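Local coordinates for penaeus monodon metallodensovirus major capsid protein (Penaeus monodon metallodensovirus, PDB 6WH7) that forms the icosahedral capsid of a shrimp-infecting densovirus, sixty copies of it assembling into the shell that presumably encloses the viral genome, at residues A[110-119]-A[229-237]. Residues are numbered along the deposited sequence; the frame is centred on the assembly and turned at random.
Sequences YSMLLACKAH and WFGSDYGNA
H119 pairs with F230 through both backbone bonds of a single antiparallel bridge, N to F230 O and O to F230 N, each 2.8 Å, and its side chain then turns back along the partner chain. The first torsion, 61°, sets CG between its own backbone N and carbonyl carbon, and from CB onward the imidazole runs beside 230-232. CG and CD2 lie beneath F230 O, which stands over one ring face with CD2 at 3.4 Å; ND1 and CE1 lie beside F230 CB, which makes a CH-pi contact over the face, 4.1 Å from the H119 ring centroid. At the tip NE2 donates to S232 O over 2.7 Å. That oxygen is nearly in the imidazole plane, yet the donor sits above the S232 carbonyl plane, 37° out of it. H119 is the second residue of strand 118-135 of the parvoviral jelly-roll barrel, where K117 and A118 form a classic beta bulge opposite R302; the contact joins the start of this strand to strand 229-230 and the loop 231-234 that follows it. A118 CB packs on W229 CB at 3.5 Å. Farther along, Y110 OH accepts the backbone N-H of Y234 (N to OH 2.8 Å), and the rings meet as an offset edge-to-face pair, the Y234 edge toward the Y110 face, with planes at 63°. Y234 OH continues to E93, while L114 CD2 rests against the S232-D233 peptide, 3.8 Å from D233 N.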
ATOM      1  N   TYR A 110      47.204 -65.088  54.443  1.00 16.73           N
ATOM      2  CA  TYR A 110      48.610 -64.733  54.482  1.00 16.73           C
ATOM      3  C   TYR A 110      49.489 -65.924  54.144  1.00 16.73           C
ATOM      4  O   TYR A 110      50.440 -65.791  53.370  1.00 16.73           O
ATOM      5  CB  TYR A 110      48.993 -64.174  55.842  1.00 16.94           C
ATOM      6  CG  TYR A 110      50.419 -63.727  55.826  1.00 16.94           C
ATOM      7  CD1 TYR A 110      50.766 -62.542  55.215  1.00 16.94           C
ATOM      8  CD2 TYR A 110      51.422 -64.501  56.376  1.00 16.94           C
ATOM      9  CE1 TYR A 110      52.052 -62.127  55.168  1.00 16.94           C
ATOM     10  CE2 TYR A 110      52.721 -64.091  56.335  1.00 16.94           C
ATOM     11  CZ  TYR A 110      53.026 -62.900  55.726  1.00 16.94           C
ATOM     12  OH  TYR A 110      54.311 -62.455  55.669  1.00 16.94           O
ATOM     13  N   SER A 111      49.196 -67.090  54.718  1.00 17.65           N
ATOM     14  CA  SER A 111      49.938 -68.293  54.369  1.00 17.65           C
ATOM     15  C   SER A 111      49.900 -68.557  52.879  1.00 17.65           C
ATOM     16  O   SER A 111      50.780 -69.243  52.351  1.00 17.65           O
ATOM     17  CB  SER A 111      49.374 -69.490  55.124  1.00 19.99           C
ATOM     18  OG  SER A 111      49.536 -69.316  56.520  1.00 19.99           O
ATOM     19  N   MET A 112      48.890 -68.036  52.197  1.00 17.62           N
ATOM     20  CA  MET A 112      48.825 -68.107  50.750  1.00 17.62           C
ATOM     21  C   MET A 112      49.698 -67.058  50.079  1.00 17.62           C
ATOM     22  O   MET A 112      50.353 -67.349  49.075  1.00 17.62           O
ATOM     23  CB  MET A 112      47.388 -67.949  50.302  1.00 20.70           C
ATOM     24  CG  MET A 112      47.310 -67.708  48.853  1.00 20.70           C
ATOM     25  SD  MET A 112      45.661 -67.804  48.236  1.00 20.70           S
ATOM     26  CE  MET A 112      45.965 -67.075  46.645  1.00 20.70           C
ATOM     27  N   LEU A 113      49.710 -65.832  50.605  1.00 16.55           N
ATOM     28  CA  LEU A 113      50.599 -64.803  50.081  1.00 16.55           C
ATOM     29  C   LEU A 113      52.041 -65.268  50.029  1.00 16.55           C
ATOM     30  O   LEU A 113      52.814 -64.769  49.208  1.00 16.55           O
ATOM     31  CB  LEU A 113      50.511 -63.548  50.935  1.00 14.86           C
ATOM     32  CG  LEU A 113      49.176 -62.825  50.939  1.00 14.86           C
ATOM     33  CD1 LEU A 113      49.212 -61.723  51.950  1.00 14.86           C
ATOM     34  CD2 LEU A 113      48.893 -62.278  49.577  1.00 14.86           C
ATOM     35  N   LEU A 114      52.417 -66.200  50.893  1.00 16.58           N
ATOM     36  CA  LEU A 114      53.749 -66.769  50.873  1.00 16.58           C
ATOM     37  C   LEU A 114      53.924 -67.797  49.770  1.00 16.58           C
ATOM     38  O   LEU A 114      55.063 -68.158  49.460  1.00 16.58           O
ATOM     39  CB  LEU A 114      54.052 -67.390  52.230  1.00 16.50           C
ATOM     40  CG  LEU A 114      53.973 -66.367  53.358  1.00 16.50           C
ATOM     41  CD1 LEU A 114      54.247 -67.027  54.684  1.00 16.50           C
ATOM     42  CD2 LEU A 114      54.921 -65.219  53.104  1.00 16.50           C
ATOM     43  N   ALA A 115      52.834 -68.278  49.183  1.00 16.90           N
ATOM     44  CA  ALA A 115      52.892 -69.101  47.986  1.00 16.90           C
ATOM     45  C   ALA A 115      52.902 -68.272  46.713  1.00 16.90           C
ATOM     46  O   ALA A 115      53.118 -68.824  45.632  1.00 16.90           O
ATOM     47  CB  ALA A 115      51.711 -70.070  47.955  1.00 17.26           C
ATOM     48  N   CYS A 116      52.647 -66.977  46.817  1.00 16.00           N
ATOM     49  CA  CYS A 116      52.788 -66.057  45.706  1.00 16.00           C
ATOM     50  C   CYS A 116      54.260 -65.785  45.443  1.00 16.00           C
ATOM     51  O   CYS A 116      55.126 -66.080  46.266  1.00 16.00           O
ATOM     52  CB  CYS A 116      52.076 -64.748  46.008  1.00 17.81           C
ATOM     53  SG  CYS A 116      50.359 -64.946  46.412  1.00 17.81           S
ATOM     54  N   LYS A 117      54.549 -65.234  44.268  1.00 14.77           N
ATOM     55  CA  LYS A 117      55.914 -64.790  44.037  1.00 14.77           C
ATOM     56  C   LYS A 117      56.242 -63.585  44.903  1.00 14.77           C
ATOM     57  O   LYS A 117      57.317 -63.519  45.509  1.00 14.77           O
ATOM     58  CB  LYS A 117      56.141 -64.455  42.570  1.00 15.02           C
ATOM     59  CG  LYS A 117      57.591 -64.165  42.323  1.00 15.02           C
ATOM     60  CD  LYS A 117      57.909 -63.853  40.907  1.00 15.02           C
ATOM     61  CE  LYS A 117      59.349 -63.444  40.827  1.00 15.02           C
ATOM     62  NZ  LYS A 117      60.235 -64.547  41.273  1.00 15.02           N
ATOM     63  N   ALA A 118      55.322 -62.633  44.984  1.00 13.36           N
ATOM     64  CA  ALA A 118      55.526 -61.397  45.712  1.00 13.36           C
ATOM     65  C   ALA A 118      54.228 -60.988  46.377  1.00 13.36           C
ATOM     66  O   ALA A 118      53.142 -61.329  45.911  1.00 13.36           O
ATOM     67  CB  ALA A 118      55.989 -60.282  44.790  1.00 12.91           C
ATOM     68  N   HIS A 119      54.353 -60.248  47.472  1.00 12.67           N
ATOM     69  CA  HIS A 119      53.201 -59.688  48.154  1.00 12.67           C
ATOM     70  C   HIS A 119      53.605 -58.359  48.755  1.00 12.67           C
ATOM     71  O   HIS A 119      54.779 -58.118  49.031  1.00 12.67           O
ATOM     72  CB  HIS A 119      52.664 -60.622  49.239  1.00 13.37           C
ATOM     73  CG  HIS A 119      53.645 -60.906  50.326  1.00 13.37           C
ATOM     74  ND1 HIS A 119      53.860 -60.048  51.376  1.00 13.37           N
ATOM     75  CD2 HIS A 119      54.489 -61.945  50.510  1.00 13.37           C
ATOM     76  CE1 HIS A 119      54.784 -60.553  52.170  1.00 13.37           C
ATOM     77  NE2 HIS A 119      55.182 -61.704  51.667  1.00 13.37           N
ATOM     78  N   TRP A 229      58.170 -55.001  46.301  1.00 12.31           N
ATOM     79  CA  TRP A 229      57.343 -56.062  46.840  1.00 12.31           C
ATOM     80  C   TRP A 229      58.131 -56.814  47.900  1.00 12.31           C
ATOM     81  O   TRP A 229      59.293 -56.518  48.161  1.00 12.31           O
ATOM     82  CB  TRP A 229      56.911 -56.989  45.711  1.00 11.49           C
ATOM     83  CG  TRP A 229      56.036 -56.321  44.732  1.00 11.49           C
ATOM     84  CD1 TRP A 229      56.422 -55.460  43.762  1.00 11.49           C
ATOM     85  CD2 TRP A 229      54.641 -56.531  44.547  1.00 11.49           C
ATOM     86  NE1 TRP A 229      55.347 -55.067  43.022  1.00 11.49           N
ATOM     87  CE2 TRP A 229      54.239 -55.721  43.478  1.00 11.49           C
ATOM     88  CE3 TRP A 229      53.688 -57.310  45.194  1.00 11.49           C
ATOM     89  CZ2 TRP A 229      52.930 -55.669  43.043  1.00 11.49           C
ATOM     90  CZ3 TRP A 229      52.396 -57.255  44.762  1.00 11.49           C
ATOM     91  CH2 TRP A 229      52.024 -56.444  43.698  1.00 11.49           C
ATOM     92  N   PHE A 230      57.492 -57.798  48.513  1.00 13.19           N
ATOM     93  CA  PHE A 230      58.136 -58.655  49.492  1.00 13.19           C
ATOM     94  C   PHE A 230      57.972 -60.105  49.076  1.00 13.19           C
ATOM     95  O   PHE A 230      56.924 -60.495  48.563  1.00 13.19           O
ATOM     96  CB  PHE A 230      57.561 -58.450  50.886  1.00 12.60           C
ATOM     97  CG  PHE A 230      57.793 -57.085  51.434  1.00 12.60           C
ATOM     98  CD1 PHE A 230      59.006 -56.750  51.984  1.00 12.60           C
ATOM     99  CD2 PHE A 230      56.796 -56.140  51.412  1.00 12.60           C
ATOM    100  CE1 PHE A 230      59.221 -55.504  52.483  1.00 12.60           C
ATOM    101  CE2 PHE A 230      57.012 -54.893  51.917  1.00 12.60           C
ATOM    102  CZ  PHE A 230      58.223 -54.577  52.457  1.00 12.60           C
ATOM    103  N   GLY A 231      59.021 -60.889  49.272  1.00 14.90           N
ATOM    104  CA  GLY A 231      58.971 -62.287  48.911  1.00 14.90           C
ATOM    105  C   GLY A 231      58.931 -63.247  50.076  1.00 14.90           C
ATOM    106  O   GLY A 231      58.841 -64.459  49.873  1.00 14.90           O
ATOM    107  N   SER A 232      58.996 -62.734  51.298  1.00 16.24           N
ATOM    108  CA  SER A 232      59.100 -63.575  52.479  1.00 16.24           C
ATOM    109  C   SER A 232      58.054 -63.147  53.495  1.00 16.24           C
ATOM    110  O   SER A 232      57.265 -62.232  53.259  1.00 16.24           O
ATOM    111  CB  SER A 232      60.507 -63.503  53.077  1.00 18.00           C
ATOM    112  OG  SER A 232      60.602 -64.303  54.239  1.00 18.00           O
ATOM    113  N   ASP A 233      58.048 -63.820  54.641  1.00 16.91           N
ATOM    114  CA  ASP A 233      57.106 -63.478  55.692  1.00 16.91           C
ATOM    115  C   ASP A 233      57.574 -62.246  56.451  1.00 16.91           C
ATOM    116  O   ASP A 233      58.767 -61.948  56.514  1.00 16.91           O
ATOM    117  CB  ASP A 233      56.901 -64.646  56.654  1.00 19.69           C
ATOM    118  CG  ASP A 233      58.172 -65.067  57.346  1.00 19.69           C
ATOM    119  OD1 ASP A 233      59.261 -64.580  56.972  1.00 19.69           O
ATOM    120  OD2 ASP A 233      58.085 -65.888  58.281  1.00 19.69           O
ATOM    121  N   TYR A 234      56.613 -61.518  57.023  1.00 16.69           N
ATOM    122  CA  TYR A 234      56.962 -60.298  57.740  1.00 16.69           C
ATOM    123  C   TYR A 234      57.783 -60.607  58.983  1.00 16.69           C
ATOM    124  O   TYR A 234      58.802 -59.957  59.228  1.00 16.69           O
ATOM    125  CB  TYR A 234      55.706 -59.491  58.070  1.00 17.35           C
ATOM    126  CG  TYR A 234      54.672 -60.220  58.878  1.00 17.35           C
ATOM    127  CD1 TYR A 234      54.697 -60.197  60.259  1.00 17.35           C
ATOM    128  CD2 TYR A 234      53.659 -60.912  58.259  1.00 17.35           C
ATOM    129  CE1 TYR A 234      53.757 -60.864  60.990  1.00 17.35           C
ATOM    130  CE2 TYR A 234      52.722 -61.586  58.981  1.00 17.35           C
ATOM    131  CZ  TYR A 234      52.765 -61.553  60.345  1.00 17.35           C
ATOM    132  OH  TYR A 234      51.812 -62.224  61.069  1.00 17.35           O
ATOM    133  N   GLY A 235      57.382 -61.604  59.764  1.00 17.41           N
ATOM    134  CA  GLY A 235      58.246 -62.082  60.822  1.00 17.41           C
ATOM    135  C   GLY A 235      58.547 -61.068  61.902  1.00 17.41           C
ATOM    136  O   GLY A 235      59.706 -60.682  62.069  1.00 17.41           O
ATOM    137  N   ASN A 236      57.512 -60.599  62.594  1.00 16.38           N
ATOM    138  CA  ASN A 236      57.589 -59.538  63.608  1.00 16.38           C
ATOM    139  C   ASN A 236      58.394 -58.340  63.108  1.00 16.38           C
ATOM    140  O   ASN A 236      59.282 -57.815  63.773  1.00 16.38           O
ATOM    141  CB  ASN A 236      58.076 -60.058  64.979  1.00 17.47           C
ATOM    142  CG  ASN A 236      59.504 -60.576  64.996  1.00 17.47           C
ATOM    143  OD1 ASN A 236      60.405 -60.023  64.385  1.00 17.47           O
ATOM    144  ND2 ASN A 236      59.711 -61.648  65.741  1.00 17.47           N
ATOM    145  N   ALA A 237      58.017 -57.882  61.927  1.00 15.26           N
ATOM    146  CA  ALA A 237      58.466 -56.628  61.359  1.00 15.26           C
ATOM    147  C   ALA A 237      57.391 -55.572  61.547  1.00 15.26           C
ATOM    148  O   ALA A 237      56.199 -55.878  61.582  1.00 15.26           O
ATOM    149  CB  ALA A 237      58.776 -56.784  59.873  1.00 14.60           C
TER